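Local coordinates for HTH tetR-type domain-containing protein (Streptomyces coelicolor A3, PDB 3IUV) that is of uncharacterised specific function but, as a TetR family member, probably binds regulatory DNA and controls transcription, at residues 92-97 / 154-159; 149-154 / 172-177. All coordinates share one frame; numbering follows the deposited sequence.

Contact 1: 92-97 / 154-159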
loop_
_atom_site.group_PDB
_atom_site.type_symbol
_atom_site.label_atom_id
_atom_site.label_comp_id
_atom_site.label_asym_id
_atom_site.label_seq_id
_atom_site.Cartn_x
_atom_site.Cartn_y
_atom_site.Cartn_z
ATOM N N ARG A 92 12.890 -3.644 15.145
ATOM C CA ARG A 92 14.233 -3.824 14.586
ATOM C C ARG A 92 14.216 -4.591 13.251
ATOM O O ARG A 92 15.070 -4.366 12.402
ATOM C CB ARG A 92 15.167 -4.489 15.602
ATOM N N VAL A 93 13.252 -5.483 13.055
ATOM C CA VAL A 93 13.072 -6.079 11.735
ATOM C C VAL A 93 12.676 -4.989 10.740
ATOM O O VAL A 93 13.272 -4.842 9.675
ATOM C CB VAL A 93 12.020 -7.202 11.743
ATOM C CG1 VAL A 93 11.535 -7.482 10.318
ATOM C CG2 VAL A 93 12.601 -8.473 12.397
ATOM N N LEU A 94 11.668 -4.216 11.110
ATOM C CA LEU A 94 11.275 -3.056 10.332
ATOM C C LEU A 94 12.416 -2.053 10.115
ATOM O O LEU A 94 12.565 -1.516 9.021
ATOM C CB LEU A 94 10.088 -2.351 10.985
ATOM C CG LEU A 94 8.702 -2.886 10.647
ATOM C CD1 LEU A 94 7.708 -1.728 10.692
ATOM C CD2 LEU A 94 8.718 -3.535 9.269
ATOM N N GLY A 95 13.206 -1.786 11.151
ATOM C CA GLY A 95 14.354 -0.891 11.018
ATOM C C GLY A 95 15.325 -1.368 9.948
ATOM O O GLY A 95 15.849 -0.574 9.178
ATOM N N GLU A 96 15.559 -2.676 9.885
ATOM C CA GLU A 96 16.453 -3.240 8.878
ATOM C C GLU A 96 15.823 -3.245 7.489
ATOM O O GLU A 96 16.385 -2.687 6.547
ATOM C CB GLU A 96 16.870 -4.653 9.269
ATOM C CG GLU A 96 17.705 -4.699 10.525
ATOM C CD GLU A 96 17.950 -6.108 11.016
ATOM O OE1 GLU A 96 18.141 -7.020 10.183
ATOM O OE2 GLU A 96 17.962 -6.297 12.246
ATOM N N TRP A 97 14.660 -3.881 7.372
ATOM C CA TRP A 97 13.905 -3.950 6.118
ATOM C C TRP A 97 13.789 -2.598 5.421
ATOM O O TRP A 97 13.562 -2.532 4.213
ATOM C CB TRP A 97 12.507 -4.494 6.408
ATOM C CG TRP A 97 11.578 -4.627 5.227
ATOM C CD1 TRP A 97 10.335 -4.069 5.099
ATOM C CD2 TRP A 97 11.797 -5.398 4.030
ATOM N NE1 TRP A 97 9.773 -4.434 3.898
ATOM C CE2 TRP A 97 10.645 -5.248 3.226
ATOM C CE3 TRP A 97 12.853 -6.189 3.564
ATOM C CZ2 TRP A 97 10.524 -5.868 1.975
ATOM C CZ3 TRP A 97 12.730 -6.800 2.318
ATOM C CH2 TRP A 97 11.575 -6.635 1.540
ATOM N N GLY A 154 1.315 -0.583 7.372
ATOM C CA GLY A 154 0.993 0.827 7.567
ATOM C C GLY A 154 2.223 1.666 7.843
ATOM O O GLY A 154 2.585 2.543 7.052
ATOM N N ILE A 155 2.875 1.390 8.965
ATOM C CA ILE A 155 4.152 2.026 9.284
ATOM C C ILE A 155 5.069 2.061 8.048
ATOM O O ILE A 155 5.542 3.119 7.661
ATOM C CB ILE A 155 4.844 1.336 10.508
ATOM C CG1 ILE A 155 4.114 1.706 11.807
ATOM C CG2 ILE A 155 6.346 1.687 10.592
ATOM C CD1 ILE A 155 4.379 0.762 13.030
ATOM N N CYS A 156 5.302 0.920 7.410
ATOM C CA CYS A 156 6.168 0.926 6.236
ATOM C C CYS A 156 5.609 1.851 5.184
ATOM O O CYS A 156 6.330 2.688 4.623
ATOM C CB CYS A 156 6.336 -0.466 5.648
ATOM S SG CYS A 156 7.151 -1.587 6.776
ATOM N N LEU A 157 4.317 1.703 4.923
ATOM C CA LEU A 157 3.673 2.524 3.916
ATOM C C LEU A 157 4.041 3.983 4.148
ATOM O O LEU A 157 4.775 4.567 3.368
ATOM C CB LEU A 157 2.163 2.341 3.967
ATOM C CG LEU A 157 1.622 1.827 2.639
ATOM C CD1 LEU A 157 0.180 2.229 2.441
ATOM C CD2 LEU A 157 2.497 2.324 1.496
ATOM N N GLN A 158 3.549 4.544 5.247
ATOM C CA GLN A 158 3.882 5.901 5.665
ATOM C C GLN A 158 5.309 6.329 5.386
ATOM O O GLN A 158 5.545 7.415 4.869
ATOM C CB GLN A 158 3.599 6.078 7.155
ATOM C CG GLN A 158 2.115 6.104 7.457
ATOM C CD GLN A 158 1.372 7.159 6.632
ATOM O OE1 GLN A 158 0.372 6.865 5.966
ATOM N NE2 GLN A 158 1.868 8.389 6.669
ATOM N N VAL A 159 6.263 5.484 5.747
ATOM C CA VAL A 159 7.664 5.847 5.590
ATOM C C VAL A 159 8.056 6.093 4.110
ATOM O O VAL A 159 8.992 6.831 3.816
ATOM C CB VAL A 159 8.585 4.805 6.253
ATOM C CG1 VAL A 159 10.019 4.978 5.779
ATOM C CG2 VAL A 159 8.498 4.914 7.770
#

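Contact 2: 149-154 / 172-177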
loop_
_atom_site.group_PDB
_atom_site.type_symbol
_atom_site.label_atom_id
_atom_site.label_comp_id
_atom_site.label_asym_id
_atom_site.label_seq_id
_atom_site.Cartn_x
_atom_site.Cartn_y
_atom_site.Cartn_z
ATOM N N VAL A 149 0.588 -7.386 12.039
ATOM C CA VAL A 149 0.817 -7.387 10.610
ATOM C C VAL A 149 0.277 -6.122 9.907
ATOM O O VAL A 149 0.970 -5.491 9.113
ATOM C CB VAL A 149 0.201 -8.636 10.004
ATOM C CG1 VAL A 149 0.055 -8.504 8.472
ATOM C CG2 VAL A 149 1.038 -9.863 10.399
ATOM N N ALA A 150 -0.962 -5.757 10.192
ATOM C CA ALA A 150 -1.565 -4.607 9.544
ATOM C C ALA A 150 -0.744 -3.324 9.795
ATOM O O ALA A 150 -0.615 -2.444 8.933
ATOM C CB ALA A 150 -3.000 -4.431 10.027
ATOM N N VAL A 151 -0.175 -3.224 10.982
ATOM C CA VAL A 151 0.558 -2.024 11.324
ATOM C C VAL A 151 1.978 -2.016 10.738
ATOM O O VAL A 151 2.477 -0.962 10.359
ATOM C CB VAL A 151 0.539 -1.778 12.832
ATOM C CG1 VAL A 151 1.506 -2.726 13.552
ATOM C CG2 VAL A 151 0.854 -0.345 13.106
ATOM N N LEU A 152 2.608 -3.182 10.617
ATOM C CA LEU A 152 3.862 -3.255 9.877
ATOM C C LEU A 152 3.713 -2.587 8.514
ATOM O O LEU A 152 4.448 -1.653 8.182
ATOM C CB LEU A 152 4.343 -4.691 9.716
ATOM C CG LEU A 152 5.009 -5.287 10.971
ATOM C CD1 LEU A 152 3.986 -5.806 11.969
ATOM C CD2 LEU A 152 5.971 -6.415 10.616
ATOM N N ASP A 153 2.748 -3.060 7.737
ATOM C CA ASP A 153 2.469 -2.491 6.423
ATOM C C ASP A 153 2.190 -0.998 6.464
ATOM O O ASP A 153 2.751 -0.237 5.681
ATOM C CB ASP A 153 1.288 -3.206 5.766
ATOM C CG ASP A 153 1.703 -4.051 4.580
ATOM O OD1 ASP A 153 2.825 -3.855 4.058
ATOM O OD2 ASP A 153 0.897 -4.909 4.172
ATOM N N GLY A 154 1.315 -0.583 7.372
ATOM C CA GLY A 154 0.993 0.827 7.567
ATOM C C GLY A 154 2.223 1.666 7.843
ATOM O O GLY A 154 2.585 2.543 7.052
ATOM N N ARG A 172 8.120 0.937 17.967
ATOM C CA ARG A 172 8.184 0.170 19.198
ATOM C C ARG A 172 6.998 0.496 20.077
ATOM O O ARG A 172 6.264 -0.388 20.512
ATOM C CB ARG A 172 9.480 0.469 19.947
ATOM C CG ARG A 172 10.245 -0.779 20.328
ATOM C CD ARG A 172 10.522 -0.816 21.805
ATOM N NE ARG A 172 9.303 -0.575 22.566
ATOM C CZ ARG A 172 9.282 -0.210 23.842
ATOM N NH1 ARG A 172 10.421 -0.043 24.508
ATOM N NH2 ARG A 172 8.122 -0.004 24.449
ATOM N N GLU A 173 6.819 1.783 20.331
ATOM C CA GLU A 173 5.660 2.258 21.064
ATOM C C GLU A 173 4.320 1.753 20.488
ATOM O O GLU A 173 3.465 1.267 21.222
ATOM C CB GLU A 173 5.674 3.782 21.106
ATOM C CG GLU A 173 4.468 4.404 21.791
ATOM C CD GLU A 173 4.412 4.092 23.260
ATOM O OE1 GLU A 173 3.290 3.959 23.804
ATOM O OE2 GLU A 173 5.494 3.962 23.869
ATOM N N VAL A 174 4.151 1.854 19.174
ATOM C CA VAL A 174 2.865 1.548 18.532
ATOM C C VAL A 174 2.564 0.079 18.676
ATOM O O VAL A 174 1.475 -0.325 19.096
ATOM C CB VAL A 174 2.902 1.845 17.017
ATOM C CG1 VAL A 174 1.640 1.385 16.363
ATOM C CG2 VAL A 174 3.118 3.331 16.735
ATOM N N LEU A 175 3.559 -0.710 18.299
ATOM C CA LEU A 175 3.502 -2.154 18.394
ATOM C C LEU A 175 3.155 -2.630 19.810
ATOM O O LEU A 175 2.264 -3.477 19.994
ATOM C CB LEU A 175 4.818 -2.751 17.890
ATOM C CG LEU A 175 5.114 -2.422 16.406
ATOM C CD1 LEU A 175 6.537 -2.782 15.984
ATOM C CD2 LEU A 175 4.138 -3.100 15.490
ATOM N N THR A 176 3.824 -2.066 20.810
ATOM C CA THR A 176 3.555 -2.419 22.213
ATOM C C THR A 176 2.079 -2.276 22.595
ATOM O O THR A 176 1.556 -3.059 23.397
ATOM C CB THR A 176 4.399 -1.564 23.184
ATOM O OG1 THR A 176 5.794 -1.824 22.976
ATOM C CG2 THR A 176 4.031 -1.874 24.635
ATOM N N ARG A 177 1.406 -1.279 22.021
ATOM C CA ARG A 177 -0.004 -1.052 22.337
ATOM C C ARG A 177 -0.941 -2.128 21.816
ATOM O O ARG A 177 -2.044 -2.306 22.322
ATOM C CB ARG A 177 -0.443 0.289 21.789
ATOM C CG ARG A 177 0.217 1.448 22.480
ATOM C CD ARG A 177 -0.091 2.703 21.726
ATOM N NE ARG A 177 0.630 3.852 22.252
ATOM C CZ ARG A 177 0.182 5.107 22.195
ATOM N NH1 ARG A 177 -0.995 5.373 21.628
ATOM N NH2 ARG A 177 0.916 6.096 22.701
#

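Contact 1: 92-97 / 154-159
Leu94 meets Ile155 and Cys156 in a small apolar helix-to-helix contact in the core of the TetR-like C-terminal domain. Helix 86-98 and helix 142-161 run roughly parallel here, with 32° between the directions of the two short segments. Their axes stay 11.3 Å apart at closest approach. The gap is bridged by side chains, and the two segments bury only 146 Å² together.

Leu94 does most of the bridging. Both of its methyls reach the sulfur of the cysteine. CD2 is the closer, with Leu94 CD2 3.5 Å from Cys156 SG, and Leu94 CD1 lies 4.0 Å from Cys156 SG. CD1 alone meets the branch methyl of the isoleucine, with Leu94 CD1 3.7 Å from Ile155 CG2. The leucine thus straddles two consecutive residues of the facing helix. Ile155 can offer CG2 because this methyl stands anti to the backbone N, while CG1 takes the place anti to the carbonyl carbon.

Trp97 adds a lighter contact one turn further on. Cys156 SG lies beside the indole at its five-membered end, 4.4 Å from Trp97 CD1. The sulfur sits 89° off the ring normal, so it meets the edge and not a face. This is a Cys sulfur-aromatic contact. The same ring stacks edge-to-face with Phe69 of helix 54-73, the helix that follows the predicted helix-turn-helix motif. Tyr109 of helix 103-117 also packs on Cys156, and Tyr166 touches both Leu94 and Ile155.

No hydrogen bond or salt bridge joins the two segments. Their mutual hold is therefore apolar packing and the polarisable sulfur, and it depends on fit rather than on directed polar bonds.

Contact 2: 149-154 / 172-177
Val151 is the bump on helix 142-161 that meets Val174 and Leu175 of helix 168-178. The two short segments run antiparallel, at 159° between their directions, and their axes come within 10.6 Å. Val151 and Leu175 are also the nearest residues by backbone, with 7.7 Å between Val151 CA and Leu175 CA.

The valine forks between its two partners. Its CG2 stands anti to the backbone N and lies 3.8 Å from Val174 CG1. The two valines lie side by side, pointing opposite ways. The other prong, Val151 CG1, faces the tip of the leucine and lies 3.3 Å from Leu175 CD2. Val151 CG1 sits between its backbone N and carbonyl carbon (chi1 76°), and this turns it to the leucine side of the fork.

Leu175 leaves its helix at a slant and then reaches inward, so that CD2 becomes a bump in the hollow between Val151 and Leu152. The far wall of that hollow is looser, with Leu152 CD1 4.4 Å from Leu175 CD2. Leu152 continues to Trp128 of helix 121-139, and Leu175 to Leu90 of helix 86-98.

All four touching residues are buried, and the junction is wholly apolar. Polar groups lie off to its side. Glu173 and Arg177 form a salt bridge along helix 168-178, with Arg177 NE 3.1 Å from Glu173 OE1 in the guanidinium plane. Arg177 NH1 bonds to Thr144 OG1 of the second subunit, and Val174 packs on its Ala147. Both helices touch that subunit, consistent with the four-helix bundle through which TetR family dimers usually form, two C-terminal helices coming from each subunit.

Contacts 1 and 2 sit on successive turns of helix 142-161, share Gly154, and have centres about 9 Å apart. Contact 1 ties this helix to helix 86-98, and contact 2 ties it to helix 168-178, one earlier and one later in the chain. Their segments alternate along the chain. They touch directly where Leu94 CD1 lies 4.1 Å from Leu152 O. Contact 2 reaches the second subunit through Val174 itself. Near contact 1 it is Leu157 and Gln158 that pack on Asp153 of the second subunit. In TetR relatives this domain carries the dimer interface and usually a ligand pocket. Which ligand, if any, this protein senses is not established.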